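Side-chain contacts in putative uncharacterized protein TTHB189 (Thermus thermophilus, PDB 2ZCA), which probably takes part in CRISPR-based defence against mobile genetic elements, as a member of the CasB/Cse2 family of type I-E systems: residues D9-L14 with L64-Y69; G79-R84 with F128-D133; L101-A106 with F113-A118. All coordinates share one frame; numbering follows the deposited sequence.

The chain starts with helix 3-15, and interaction 1 closes the first loop by laying helix 56-71 against it across 49 intervening residues. Only then does interaction 2 open, at the start of helix 82-90, to close at helix 128-136. Interaction 3, between helices 96-104 and 111-121, is nested inside that loop. Interactions 1 and 3 lie on opposite sides of the chain's centre, yet all three touch through largely leucine packing: Leu115 of interaction 3 meets Leu64 and Leu68 of interaction 1 and also Leu82 and Leu131 of interaction 2, while Val65 packs on Leu132. Six helices are thus tied into one all-helical body.

Interaction 1. Residues D9-L14 with L64-Y69; sequences DWLKRL and LVAALY
Tyr69 of helix 56-71 reaches across to Leu11 and Lys12 of helix 3-15, and its side chain can be followed outward atom by atom. With CG anti to the backbone N (chi1 174°), the ring is carried away from its own helix. At the root, Tyr69 CB lies 4.0 Å from Leu11 CD1, and the same methyl then rests 3.8 Å from Tyr69 CG. Further out, Leu11 CB sits over one face of the ring, 3.9 Å from its centroid and 15° off the normal, a CH-pi contact displaced toward CZ, the hydroxyl-bearing side of the ring. Leucine and tyrosine therefore run antiparallel, the root of each meeting the outer part of the other. At the far end Lys12 approaches the ring edge near its plane: its CE is 4.0 Å from Tyr69 CE2, and its CD only 3.0 Å from Tyr69 OH, a tight fit. Leucine suits the ring face because it is apolar from CB to both methyls; its other branch, Leu11 CD2, touches Ala66 CB at 4.1 Å. The axes of the short segments, crossing at -44°, stay 11.3 Å apart, a wide gap bridged by the long Tyr69 side chain and by Leu11, with Ala66 giving just a methyl surface. Around this contact, Phe27 of helix 20-29 packs on both Leu11 and Ala66, and Trp20 of the same helix touches Tyr69. The polar ends find partners elsewhere: Lys12 NZ makes a hydrogen bond with Gly74 O, and Tyr69 OH a weak one with Gln15 OE1. The chemistry is accordingly divided, with dispersion and CH-pi attraction joining the helices, and the lysine lending its aliphatic chain to the phenol edge while its ammonium group is spent on the segment following helix 56-71.

Interaction 2. Residues G79-R84 with F128-D133; sequences GRTLAR and FARLLD
Thr81 OG1 has two hydrogen-bond partners, while the methyl of the same side chain packs on Arg130. The hydroxyl oxygen accepts from Arg84 N at 3.2 Å, with an N-H...O angle of 160°, the N-cap bond of helix 82-90, and is also hydrogen-bonded to Glu152 OE1. Threonine suits the post because it has both kinds of branch: chi1 of 66° puts OG1 between the backbone N and the carbonyl carbon, leaving Thr81 CG2 to meet Arg130 CG at 4.3 Å. Arg84 braces the turn a second time, its NH1 donating to Gly79 O at 2.7 Å in the carbonyl plane. Gly79 itself has a phi of 94°, where a side chain would press against the preceding carbonyl oxygen. Beyond the cap, the branched ends Leu82 CD2 and Leu131 CD1 just touch at 4.5 Å, so the direct contact is light. Much of its setting comes from a third helix: Trp149 of helix 144-155 packs on both leucines, and Glu152 of that helix is the partner of Thr81. Helix 128-136 meanwhile rests with Ala129 on helix 3-15 and with Phe128 on helix 56-71.

Interaction 3. Residues L101-A106 with F113-A118; sequences LALLEA and FRLRQA
Leu103 and Arg114 lie alongside each other, each pointing toward the other's root, where two consecutive helices of this all-helical fold, 96-104 and 111-121, come together across a short connecting loop. With Leu103 CG anti to the backbone N (chi1 178°), its two methyls divide the work. Leu103 CD1 lies 3.7 Å from Arg114 CB and also meets Leu115 CD1 at 4.2 Å, while Leu103 CD2 settles on Ala118 CB at 3.8 Å. A branched leucine fits this place because it can fill both directions at once, and the alanine one turn along the second helix is small enough to let it in. The arginine runs the other way, back over the end of the first helix. Its chain is extended from CG to NE, which carries the guanidinium flat beneath Ala102: the methyl Ala102 CB stands 3.9 Å above the guanidinium plane, over its centre. Alanine suits that face, since a single methyl lets the flat group come close. From there Arg114 NH1 reaches Ala102 O at 2.8 Å, but the N-H...O angle of 120° makes the bond weak. A cation beside this carbonyl, near the C-terminal end of helix 96-104, would probably be favoured electrostatically. Glu105 OE1 is 5.4 Å from Arg114 NH1, too far for a salt bridge, though the opposite charge may still help. On the inner side, Trp149 of helix 144-155 packs against Leu103 and Leu115, and Leu82 of helix 82-90 touches Leu115 and Ala118, so the leucines face the protein core while the arginine lies at its margin. The loop leaving the first helix completes the arginine's surroundings: Ala106 CB packs against the aliphatic Arg114 CD at 3.8 Å.

Interaction 1. Residues D9-L14 with L64-Y69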
ATOM      1  N   ASP A   9      -4.880  -7.530   9.494  1.00 14.46           N
ATOM      2  CA  ASP A   9      -5.733  -7.920  10.611  1.00 17.51           C
ATOM      3  C   ASP A   9      -5.854  -6.734  11.567  1.00 16.11           C
ATOM      4  O   ASP A   9      -6.940  -6.419  12.059  1.00 16.25           O
ATOM      5  CB  ASP A   9      -5.129  -9.118  11.350  1.00 19.98           C
ATOM      6  CG  ASP A   9      -6.018  -9.618  12.474  1.00 26.40           C
ATOM      7  OD1 ASP A   9      -7.117 -10.135  12.179  1.00 30.48           O
ATOM      8  OD2 ASP A   9      -5.623  -9.495  13.653  1.00 29.27           O
ATOM      9  N   TRP A  10      -4.725  -6.082  11.825  1.00 16.28           N
ATOM     10  CA  TRP A  10      -4.691  -4.925  12.714  1.00 15.62           C
ATOM     11  C   TRP A  10      -5.583  -3.806  12.183  1.00 15.29           C
ATOM     12  O   TRP A  10      -6.386  -3.235  12.925  1.00 16.14           O
ATOM     13  CB  TRP A  10      -3.248  -4.429  12.868  1.00 18.16           C
ATOM     14  CG  TRP A  10      -3.111  -3.154  13.658  1.00 20.68           C
ATOM     15  CD1 TRP A  10      -3.129  -1.878  13.169  1.00 22.67           C
ATOM     16  CD2 TRP A  10      -2.961  -3.036  15.079  1.00 24.54           C
ATOM     17  NE1 TRP A  10      -3.000  -0.971  14.198  1.00 22.51           N
ATOM     18  CE2 TRP A  10      -2.895  -1.655  15.380  1.00 25.23           C
ATOM     19  CE3 TRP A  10      -2.877  -3.962  16.128  1.00 27.98           C
ATOM     20  CZ2 TRP A  10      -2.748  -1.179  16.688  1.00 26.97           C
ATOM     21  CZ3 TRP A  10      -2.730  -3.487  17.430  1.00 29.31           C
ATOM     22  CH2 TRP A  10      -2.668  -2.107  17.695  1.00 29.37           C
ATOM     23  N   LEU A  11      -5.446  -3.491  10.898  1.00 12.56           N
ATOM     24  CA  LEU A  11      -6.259  -2.443  10.295  1.00 11.66           C
ATOM     25  C   LEU A  11      -7.741  -2.805  10.334  1.00 12.77           C
ATOM     26  O   LEU A  11      -8.579  -1.956  10.631  1.00 12.97           O
ATOM     27  CB  LEU A  11      -5.812  -2.185   8.852  1.00 12.71           C
ATOM     28  CG  LEU A  11      -4.400  -1.596   8.739  1.00 13.47           C
ATOM     29  CD1 LEU A  11      -3.985  -1.499   7.274  1.00 11.80           C
ATOM     30  CD2 LEU A  11      -4.369  -0.221   9.392  1.00 14.87           C
ATOM     31  N   LYS A  12      -8.065  -4.065  10.046  1.00 14.10           N
ATOM     32  CA  LYS A  12      -9.456  -4.512  10.068  1.00 15.79           C
ATOM     33  C   LYS A  12     -10.041  -4.414  11.473  1.00 17.02           C
ATOM     34  O   LYS A  12     -11.218  -4.085  11.647  1.00 15.83           O
ATOM     35  CB  LYS A  12      -9.565  -5.953   9.555  1.00 17.82           C
ATOM     36  CG  LYS A  12      -9.486  -6.068   8.042  1.00 21.57           C
ATOM     37  CD  LYS A  12     -10.662  -5.347   7.403  1.00 24.19           C
ATOM     38  CE  LYS A  12     -10.543  -5.289   5.890  1.00 24.54           C
ATOM     39  NZ  LYS A  12     -11.691  -4.548   5.302  1.00 27.78           N
ATOM     40  N   ARG A  13      -9.219  -4.702  12.475  1.00 17.65           N
ATOM     41  CA  ARG A  13      -9.661  -4.625  13.862  1.00 20.79           C
ATOM     42  C   ARG A  13      -9.953  -3.164  14.207  1.00 19.82           C
ATOM     43  O   ARG A  13     -10.949  -2.858  14.868  1.00 19.63           O
ATOM     44  CB  ARG A  13      -8.581  -5.180  14.790  1.00 23.53           C
ATOM     45  CG  ARG A  13      -8.935  -5.122  16.262  1.00 32.72           C
ATOM     46  CD  ARG A  13      -7.817  -5.693  17.123  1.00 38.10           C
ATOM     47  NE  ARG A  13      -8.156  -5.663  18.544  1.00 44.10           N
ATOM     48  CZ  ARG A  13      -7.357  -6.097  19.513  1.00 47.10           C
ATOM     49  NH1 ARG A  13      -6.164  -6.598  19.218  1.00 48.56           N
ATOM     50  NH2 ARG A  13      -7.752  -6.033  20.779  1.00 48.69           N
ATOM     51  N   LEU A  14      -9.079  -2.269  13.748  1.00 18.24           N
ATOM     52  CA  LEU A  14      -9.228  -0.836  13.981  1.00 19.46           C
ATOM     53  C   LEU A  14     -10.506  -0.321  13.335  1.00 19.76           C
ATOM     54  O   LEU A  14     -11.257   0.446  13.937  1.00 19.53           O
ATOM     55  CB  LEU A  14      -8.043  -0.072  13.380  1.00 20.68           C
ATOM     56  CG  LEU A  14      -7.154   0.795  14.269  1.00 23.66           C
ATOM     57  CD1 LEU A  14      -6.156   1.536  13.386  1.00 22.74           C
ATOM     58  CD2 LEU A  14      -7.991   1.784  15.058  1.00 23.42           C
ATOM     59  N   LEU A  64       2.428   3.942   4.924  1.00  7.95           N
ATOM     60  CA  LEU A  64       1.884   4.198   3.597  1.00  9.13           C
ATOM     61  C   LEU A  64       0.713   3.267   3.293  1.00  8.60           C
ATOM     62  O   LEU A  64      -0.299   3.698   2.739  1.00  8.12           O
ATOM     63  CB  LEU A  64       2.975   4.058   2.522  1.00  8.57           C
ATOM     64  CG  LEU A  64       2.541   4.270   1.063  1.00  9.87           C
ATOM     65  CD1 LEU A  64       1.881   5.630   0.897  1.00 10.53           C
ATOM     66  CD2 LEU A  64       3.757   4.161   0.150  1.00  9.02           C
ATOM     67  N   VAL A  65       0.843   1.993   3.656  1.00  9.87           N
ATOM     68  CA  VAL A  65      -0.235   1.038   3.411  1.00  8.78           C
ATOM     69  C   VAL A  65      -1.481   1.394   4.223  1.00  9.38           C
ATOM     70  O   VAL A  65      -2.598   1.254   3.737  1.00  8.89           O
ATOM     71  CB  VAL A  65       0.212  -0.407   3.721  1.00 10.83           C
ATOM     72  CG1 VAL A  65      -0.987  -1.351   3.688  1.00  9.96           C
ATOM     73  CG2 VAL A  65       1.246  -0.850   2.687  1.00 10.50           C
ATOM     74  N   ALA A  66      -1.297   1.855   5.458  1.00  9.82           N
ATOM     75  CA  ALA A  66      -2.440   2.248   6.274  1.00  9.19           C
ATOM     76  C   ALA A  66      -3.150   3.419   5.589  1.00  8.85           C
ATOM     77  O   ALA A  66      -4.379   3.484   5.567  1.00  9.83           O
ATOM     78  CB  ALA A  66      -1.980   2.665   7.677  1.00  9.03           C
ATOM     79  N   ALA A  67      -2.368   4.343   5.036  1.00  8.16           N
ATOM     80  CA  ALA A  67      -2.931   5.508   4.359  1.00  9.37           C
ATOM     81  C   ALA A  67      -3.708   5.099   3.110  1.00 10.89           C
ATOM     82  O   ALA A  67      -4.802   5.606   2.853  1.00 10.52           O
ATOM     83  CB  ALA A  67      -1.823   6.490   3.986  1.00  8.58           C
ATOM     84  N   LEU A  68      -3.145   4.178   2.334  1.00  9.63           N
ATOM     85  CA  LEU A  68      -3.808   3.725   1.115  1.00 10.78           C
ATOM     86  C   LEU A  68      -5.042   2.890   1.443  1.00 11.45           C
ATOM     87  O   LEU A  68      -6.032   2.901   0.704  1.00 13.43           O
ATOM     88  CB  LEU A  68      -2.820   2.934   0.250  1.00 11.50           C
ATOM     89  CG  LEU A  68      -1.643   3.797  -0.228  1.00 13.44           C
ATOM     90  CD1 LEU A  68      -0.589   2.934  -0.900  1.00 11.98           C
ATOM     91  CD2 LEU A  68      -2.154   4.873  -1.186  1.00 14.60           C
ATOM     92  N   TYR A  69      -4.979   2.172   2.558  1.00 10.22           N
ATOM     93  CA  TYR A  69      -6.098   1.352   3.012  1.00 11.17           C
ATOM     94  C   TYR A  69      -7.262   2.285   3.343  1.00 11.60           C
ATOM     95  O   TYR A  69      -8.407   2.021   2.985  1.00 11.79           O
ATOM     96  CB  TYR A  69      -5.659   0.544   4.242  1.00 10.70           C
ATOM     97  CG  TYR A  69      -6.738  -0.253   4.945  1.00 12.03           C
ATOM     98  CD1 TYR A  69      -7.533   0.327   5.939  1.00 10.99           C
ATOM     99  CD2 TYR A  69      -6.921  -1.603   4.663  1.00 12.85           C
ATOM    100  CE1 TYR A  69      -8.477  -0.431   6.640  1.00 13.85           C
ATOM    101  CE2 TYR A  69      -7.859  -2.367   5.354  1.00 14.25           C
ATOM    102  CZ  TYR A  69      -8.632  -1.777   6.342  1.00 13.21           C
ATOM    103  OH  TYR A  69      -9.545  -2.545   7.034  1.00 15.61           O
TER

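Interaction 2. Residues G79-R84 with F128-D133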
ATOM      1  N   GLY A  79      -6.321 -11.333  -3.368  1.00 16.82           N
ATOM      2  CA  GLY A  79      -6.105 -11.835  -4.713  1.00 17.47           C
ATOM      3  C   GLY A  79      -6.066 -10.774  -5.799  1.00 17.76           C
ATOM      4  O   GLY A  79      -5.426 -10.968  -6.836  1.00 19.22           O
ATOM      5  N   ARG A  80      -6.753  -9.656  -5.580  1.00 14.88           N
ATOM      6  CA  ARG A  80      -6.757  -8.584  -6.565  1.00 12.20           C
ATOM      7  C   ARG A  80      -5.606  -7.639  -6.256  1.00 13.07           C
ATOM      8  O   ARG A  80      -5.782  -6.632  -5.570  1.00 12.35           O
ATOM      9  CB  ARG A  80      -8.085  -7.820  -6.534  1.00 13.29           C
ATOM     10  CG  ARG A  80      -8.199  -6.777  -7.642  1.00 14.40           C
ATOM     11  CD  ARG A  80      -9.642  -6.385  -7.907  1.00 16.86           C
ATOM     12  NE  ARG A  80      -9.771  -5.564  -9.108  1.00 15.66           N
ATOM     13  CZ  ARG A  80      -9.771  -4.235  -9.122  1.00 16.67           C
ATOM     14  NH1 ARG A  80      -9.651  -3.555  -7.989  1.00 17.50           N
ATOM     15  NH2 ARG A  80      -9.899  -3.585 -10.272  1.00 13.96           N
ATOM     16  N   THR A  81      -4.423  -7.973  -6.763  1.00 12.26           N
ATOM     17  CA  THR A  81      -3.236  -7.157  -6.517  1.00 11.84           C
ATOM     18  C   THR A  81      -3.306  -5.842  -7.265  1.00 11.22           C
ATOM     19  O   THR A  81      -4.058  -5.706  -8.233  1.00 10.94           O
ATOM     20  CB  THR A  81      -1.954  -7.885  -6.956  1.00 13.22           C
ATOM     21  OG1 THR A  81      -1.964  -8.043  -8.379  1.00 11.91           O
ATOM     22  CG2 THR A  81      -1.866  -9.250  -6.298  1.00 14.70           C
ATOM     23  N   LEU A  82      -2.517  -4.869  -6.817  1.00 10.23           N
ATOM     24  CA  LEU A  82      -2.496  -3.571  -7.465  1.00 10.22           C
ATOM     25  C   LEU A  82      -2.142  -3.731  -8.941  1.00 10.69           C
ATOM     26  O   LEU A  82      -2.716  -3.060  -9.794  1.00  9.16           O
ATOM     27  CB  LEU A  82      -1.481  -2.643  -6.784  1.00  9.39           C
ATOM     28  CG  LEU A  82      -1.331  -1.249  -7.409  1.00  9.80           C
ATOM     29  CD1 LEU A  82      -2.696  -0.579  -7.544  1.00 10.54           C
ATOM     30  CD2 LEU A  82      -0.414  -0.399  -6.542  1.00 11.75           C
ATOM     31  N   ALA A  83      -1.204  -4.630  -9.244  1.00 10.38           N
ATOM     32  CA  ALA A  83      -0.801  -4.847 -10.632  1.00  8.91           C
ATOM     33  C   ALA A  83      -1.977  -5.323 -11.476  1.00 10.66           C
ATOM     34  O   ALA A  83      -2.157  -4.869 -12.605  1.00  9.07           O
ATOM     35  CB  ALA A  83       0.340  -5.863 -10.707  1.00  9.88           C
ATOM     36  N   ARG A  84      -2.768  -6.246 -10.935  1.00 10.24           N
ATOM     37  CA  ARG A  84      -3.928  -6.750 -11.658  1.00 12.79           C
ATOM     38  C   ARG A  84      -4.974  -5.645 -11.800  1.00 11.87           C
ATOM     39  O   ARG A  84      -5.591  -5.493 -12.854  1.00 11.72           O
ATOM     40  CB  ARG A  84      -4.512  -7.968 -10.934  1.00 14.82           C
ATOM     41  CG  ARG A  84      -3.626  -9.208 -11.069  1.00 20.41           C
ATOM     42  CD  ARG A  84      -3.972 -10.320 -10.084  1.00 24.70           C
ATOM     43  NE  ARG A  84      -3.090 -11.473 -10.266  1.00 26.94           N
ATOM     44  CZ  ARG A  84      -2.997 -12.497  -9.420  1.00 29.99           C
ATOM     45  NH1 ARG A  84      -3.734 -12.523  -8.315  1.00 31.22           N
ATOM     46  NH2 ARG A  84      -2.162 -13.495  -9.678  1.00 30.51           N
ATOM     47  N   PHE A 128      -4.380  -5.555   0.182  1.00 11.89           N
ATOM     48  CA  PHE A 128      -3.479  -4.748   0.999  1.00 11.27           C
ATOM     49  C   PHE A 128      -2.449  -5.559   1.771  1.00 10.97           C
ATOM     50  O   PHE A 128      -1.426  -5.026   2.199  1.00 11.59           O
ATOM     51  CB  PHE A 128      -4.300  -3.868   1.945  1.00 11.72           C
ATOM     52  CG  PHE A 128      -4.947  -2.703   1.255  1.00 10.61           C
ATOM     53  CD1 PHE A 128      -4.191  -1.593   0.885  1.00 12.24           C
ATOM     54  CD2 PHE A 128      -6.298  -2.728   0.931  1.00 11.16           C
ATOM     55  CE1 PHE A 128      -4.773  -0.525   0.199  1.00 11.99           C
ATOM     56  CE2 PHE A 128      -6.890  -1.663   0.244  1.00 10.98           C
ATOM     57  CZ  PHE A 128      -6.126  -0.563  -0.122  1.00 10.54           C
ATOM     58  N   ALA A 129      -2.709  -6.850   1.941  1.00 11.70           N
ATOM     59  CA  ALA A 129      -1.770  -7.717   2.631  1.00 12.12           C
ATOM     60  C   ALA A 129      -0.574  -7.922   1.703  1.00 11.34           C
ATOM     61  O   ALA A 129       0.576  -7.757   2.107  1.00  9.42           O
ATOM     62  CB  ALA A 129      -2.429  -9.052   2.959  1.00 12.82           C
ATOM     63  N   ARG A 130      -0.849  -8.273   0.451  1.00 11.40           N
ATOM     64  CA  ARG A 130       0.223  -8.474  -0.523  1.00 11.27           C
ATOM     65  C   ARG A 130       0.903  -7.142  -0.817  1.00  9.61           C
ATOM     66  O   ARG A 130       2.102  -7.089  -1.070  1.00  8.25           O
ATOM     67  CB  ARG A 130      -0.327  -9.085  -1.826  1.00 12.39           C
ATOM     68  CG  ARG A 130       0.734  -9.321  -2.909  1.00 18.84           C
ATOM     69  CD  ARG A 130       1.957 -10.091  -2.385  1.00 23.36           C
ATOM     70  NE  ARG A 130       1.657 -11.462  -1.976  1.00 28.26           N
ATOM     71  CZ  ARG A 130       1.627 -12.512  -2.797  1.00 29.89           C
ATOM     72  NH1 ARG A 130       1.881 -12.361  -4.091  1.00 28.59           N
ATOM     73  NH2 ARG A 130       1.354 -13.718  -2.317  1.00 30.82           N
ATOM     74  N   LEU A 131       0.143  -6.053  -0.778  1.00  9.70           N
ATOM     75  CA  LEU A 131       0.739  -4.750  -1.039  1.00  9.60           C
ATOM     76  C   LEU A 131       1.849  -4.448  -0.024  1.00  7.56           C
ATOM     77  O   LEU A 131       2.930  -3.993  -0.397  1.00  8.52           O
ATOM     78  CB  LEU A 131      -0.324  -3.645  -0.997  1.00  9.20           C
ATOM     79  CG  LEU A 131       0.210  -2.243  -1.313  1.00 12.23           C
ATOM     80  CD1 LEU A 131       0.885  -2.248  -2.686  1.00 14.04           C
ATOM     81  CD2 LEU A 131      -0.931  -1.227  -1.285  1.00 11.83           C
ATOM     82  N   LEU A 132       1.593  -4.703   1.256  1.00  7.96           N
ATOM     83  CA  LEU A 132       2.614  -4.438   2.266  1.00  9.30           C
ATOM     84  C   LEU A 132       3.786  -5.410   2.132  1.00  9.60           C
ATOM     85  O   LEU A 132       4.942  -5.000   2.193  1.00  7.32           O
ATOM     86  CB  LEU A 132       2.033  -4.530   3.682  1.00  9.34           C
ATOM     87  CG  LEU A 132       3.068  -4.345   4.799  1.00 11.48           C
ATOM     88  CD1 LEU A 132       3.741  -2.981   4.657  1.00 11.64           C
ATOM     89  CD2 LEU A 132       2.400  -4.479   6.158  1.00  9.94           C
ATOM     90  N   ASP A 133       3.496  -6.694   1.955  1.00 10.15           N
ATOM     91  CA  ASP A 133       4.578  -7.663   1.816  1.00 11.07           C
ATOM     92  C   ASP A 133       5.483  -7.278   0.656  1.00 12.12           C
ATOM     93  O   ASP A 133       6.705  -7.447   0.725  1.00 13.63           O
ATOM     94  CB  ASP A 133       4.032  -9.078   1.592  1.00 12.52           C
ATOM     95  CG  ASP A 133       3.423  -9.674   2.846  1.00 13.41           C
ATOM     96  OD1 ASP A 133       3.992  -9.470   3.937  1.00 13.94           O
ATOM     97  OD2 ASP A 133       2.387 -10.359   2.739  1.00 17.24           O
TER

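Interaction 3. Residues L101-A106 with F113-A118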
ATOM      1  N   LEU A 101       4.491   1.000 -15.620  1.00 12.30           N
ATOM      2  CA  LEU A 101       5.926   0.788 -15.803  1.00 11.59           C
ATOM      3  C   LEU A 101       6.763   1.750 -14.965  1.00 11.79           C
ATOM      4  O   LEU A 101       7.797   1.364 -14.419  1.00 11.09           O
ATOM      5  CB  LEU A 101       6.302   0.903 -17.281  1.00 13.10           C
ATOM      6  CG  LEU A 101       5.710  -0.226 -18.135  1.00 14.11           C
ATOM      7  CD1 LEU A 101       6.078  -0.016 -19.595  1.00 15.58           C
ATOM      8  CD2 LEU A 101       6.222  -1.572 -17.642  1.00 13.38           C
ATOM      9  N   ALA A 102       6.315   2.998 -14.854  1.00 10.99           N
ATOM     10  CA  ALA A 102       7.036   3.993 -14.062  1.00 12.33           C
ATOM     11  C   ALA A 102       6.994   3.610 -12.588  1.00 12.70           C
ATOM     12  O   ALA A 102       7.910   3.920 -11.822  1.00 11.94           O
ATOM     13  CB  ALA A 102       6.423   5.376 -14.264  1.00 10.53           C
ATOM     14  N   LEU A 103       5.917   2.942 -12.190  1.00 11.71           N
ATOM     15  CA  LEU A 103       5.770   2.495 -10.813  1.00 10.33           C
ATOM     16  C   LEU A 103       6.820   1.416 -10.546  1.00 10.64           C
ATOM     17  O   LEU A 103       7.531   1.455  -9.540  1.00  8.92           O
ATOM     18  CB  LEU A 103       4.360   1.939 -10.591  1.00 12.03           C
ATOM     19  CG  LEU A 103       4.058   1.377  -9.202  1.00 14.36           C
ATOM     20  CD1 LEU A 103       4.373   2.420  -8.147  1.00 15.89           C
ATOM     21  CD2 LEU A 103       2.598   0.952  -9.137  1.00 15.30           C
ATOM     22  N   LEU A 104       6.932   0.459 -11.461  1.00 10.40           N
ATOM     23  CA  LEU A 104       7.919  -0.601 -11.300  1.00 11.54           C
ATOM     24  C   LEU A 104       9.340  -0.030 -11.274  1.00 13.11           C
ATOM     25  O   LEU A 104      10.233  -0.594 -10.647  1.00 14.58           O
ATOM     26  CB  LEU A 104       7.811  -1.613 -12.446  1.00 11.83           C
ATOM     27  CG  LEU A 104       6.491  -2.360 -12.621  1.00 13.09           C
ATOM     28  CD1 LEU A 104       6.623  -3.333 -13.792  1.00 14.58           C
ATOM     29  CD2 LEU A 104       6.146  -3.115 -11.341  1.00 14.13           C
ATOM     30  N   GLU A 105       9.540   1.097 -11.951  1.00 12.34           N
ATOM     31  CA  GLU A 105      10.859   1.728 -12.031  1.00 13.57           C
ATOM     32  C   GLU A 105      11.151   2.736 -10.921  1.00 14.62           C
ATOM     33  O   GLU A 105      12.255   3.268 -10.844  1.00 15.94           O
ATOM     34  CB  GLU A 105      11.008   2.424 -13.391  1.00 14.50           C
ATOM     35  CG  GLU A 105      10.869   1.483 -14.581  1.00 12.53           C
ATOM     36  CD  GLU A 105      10.384   2.180 -15.845  1.00 13.50           C
ATOM     37  OE1 GLU A 105      10.158   3.412 -15.817  1.00 13.95           O
ATOM     38  OE2 GLU A 105      10.223   1.483 -16.871  1.00 13.61           O
ATOM     39  N   ALA A 106      10.175   2.988 -10.057  1.00 15.91           N
ATOM     40  CA  ALA A 106      10.341   3.963  -8.980  1.00 17.02           C
ATOM     41  C   ALA A 106      11.392   3.602  -7.938  1.00 18.09           C
ATOM     42  O   ALA A 106      11.462   2.457  -7.481  1.00 16.48           O
ATOM     43  CB  ALA A 106       8.997   4.199  -8.285  1.00 18.62           C
ATOM     44  N   PHE A 113       4.978   8.445  -3.705  1.00 12.42           N
ATOM     45  CA  PHE A 113       4.132   9.243  -4.584  1.00 15.37           C
ATOM     46  C   PHE A 113       3.470   8.393  -5.667  1.00 13.23           C
ATOM     47  O   PHE A 113       2.264   8.478  -5.882  1.00 11.56           O
ATOM     48  CB  PHE A 113       4.955  10.349  -5.250  1.00 18.97           C
ATOM     49  CG  PHE A 113       4.180  11.163  -6.250  1.00 23.34           C
ATOM     50  CD1 PHE A 113       3.202  12.060  -5.830  1.00 26.72           C
ATOM     51  CD2 PHE A 113       4.420  11.024  -7.614  1.00 25.77           C
ATOM     52  CE1 PHE A 113       2.472  12.809  -6.754  1.00 28.67           C
ATOM     53  CE2 PHE A 113       3.695  11.768  -8.548  1.00 28.12           C
ATOM     54  CZ  PHE A 113       2.719  12.662  -8.115  1.00 28.31           C
ATOM     55  N   ARG A 114       4.257   7.573  -6.353  1.00 13.39           N
ATOM     56  CA  ARG A 114       3.702   6.753  -7.426  1.00 12.68           C
ATOM     57  C   ARG A 114       2.738   5.681  -6.957  1.00 11.76           C
ATOM     58  O   ARG A 114       1.806   5.321  -7.679  1.00 10.43           O
ATOM     59  CB  ARG A 114       4.830   6.138  -8.252  1.00 12.78           C
ATOM     60  CG  ARG A 114       5.537   7.189  -9.082  1.00 11.90           C
ATOM     61  CD  ARG A 114       6.664   6.638  -9.932  1.00 14.05           C
ATOM     62  NE  ARG A 114       7.179   7.687 -10.808  1.00 15.03           N
ATOM     63  CZ  ARG A 114       8.285   7.588 -11.539  1.00 18.59           C
ATOM     64  NH1 ARG A 114       9.012   6.478 -11.507  1.00 15.92           N
ATOM     65  NH2 ARG A 114       8.666   8.610 -12.296  1.00 15.33           N
ATOM     66  N   LEU A 115       2.942   5.175  -5.745  1.00 11.09           N
ATOM     67  CA  LEU A 115       2.049   4.149  -5.233  1.00 11.05           C
ATOM     68  C   LEU A 115       0.713   4.787  -4.860  1.00 11.91           C
ATOM     69  O   LEU A 115      -0.345   4.210  -5.103  1.00 11.28           O
ATOM     70  CB  LEU A 115       2.663   3.449  -4.018  1.00 13.38           C
ATOM     71  CG  LEU A 115       2.030   2.106  -3.640  1.00 18.04           C
ATOM     72  CD1 LEU A 115       2.203   1.098  -4.791  1.00 14.53           C
ATOM     73  CD2 LEU A 115       2.689   1.574  -2.374  1.00 19.37           C
ATOM     74  N   ARG A 116       0.758   5.982  -4.275  1.00 10.72           N
ATOM     75  CA  ARG A 116      -0.478   6.670  -3.913  1.00 11.67           C
ATOM     76  C   ARG A 116      -1.259   6.966  -5.190  1.00 11.77           C
ATOM     77  O   ARG A 116      -2.472   6.764  -5.263  1.00 13.00           O
ATOM     78  CB  ARG A 116      -0.177   7.986  -3.189  1.00 13.55           C
ATOM     79  CG  ARG A 116      -1.425   8.798  -2.872  1.00 19.08           C
ATOM     80  CD  ARG A 116      -1.390  10.152  -3.557  1.00 25.09           C
ATOM     81  NE  ARG A 116      -0.264  10.962  -3.099  1.00 28.94           N
ATOM     82  CZ  ARG A 116       0.036  12.164  -3.582  1.00 32.42           C
ATOM     83  NH1 ARG A 116       1.080  12.832  -3.104  1.00 32.06           N
ATOM     84  NH2 ARG A 116      -0.707  12.697  -4.543  1.00 32.96           N
ATOM     85  N   GLN A 117      -0.550   7.439  -6.207  1.00 10.31           N
ATOM     86  CA  GLN A 117      -1.186   7.759  -7.478  1.00 11.08           C
ATOM     87  C   GLN A 117      -1.807   6.526  -8.139  1.00 10.84           C
ATOM     88  O   GLN A 117      -2.908   6.594  -8.692  1.00 11.57           O
ATOM     89  CB  GLN A 117      -0.164   8.406  -8.415  1.00 14.16           C
ATOM     90  CG  GLN A 117      -0.707   8.752  -9.789  1.00 21.46           C
ATOM     91  CD  GLN A 117       0.338   9.399 -10.676  1.00 26.27           C
ATOM     92  OE1 GLN A 117       0.654  10.582 -10.524  1.00 29.66           O
ATOM     93  NE2 GLN A 117       0.893   8.621 -11.600  1.00 28.40           N
ATOM     94  N   ALA A 118      -1.106   5.397  -8.076  1.00  9.79           N
ATOM     95  CA  ALA A 118      -1.595   4.160  -8.686  1.00 10.10           C
ATOM     96  C   ALA A 118      -2.842   3.615  -7.989  1.00 10.16           C
ATOM     97  O   ALA A 118      -3.774   3.149  -8.641  1.00 10.07           O
ATOM     98  CB  ALA A 118      -0.502   3.112  -8.677  1.00 10.06           C
TER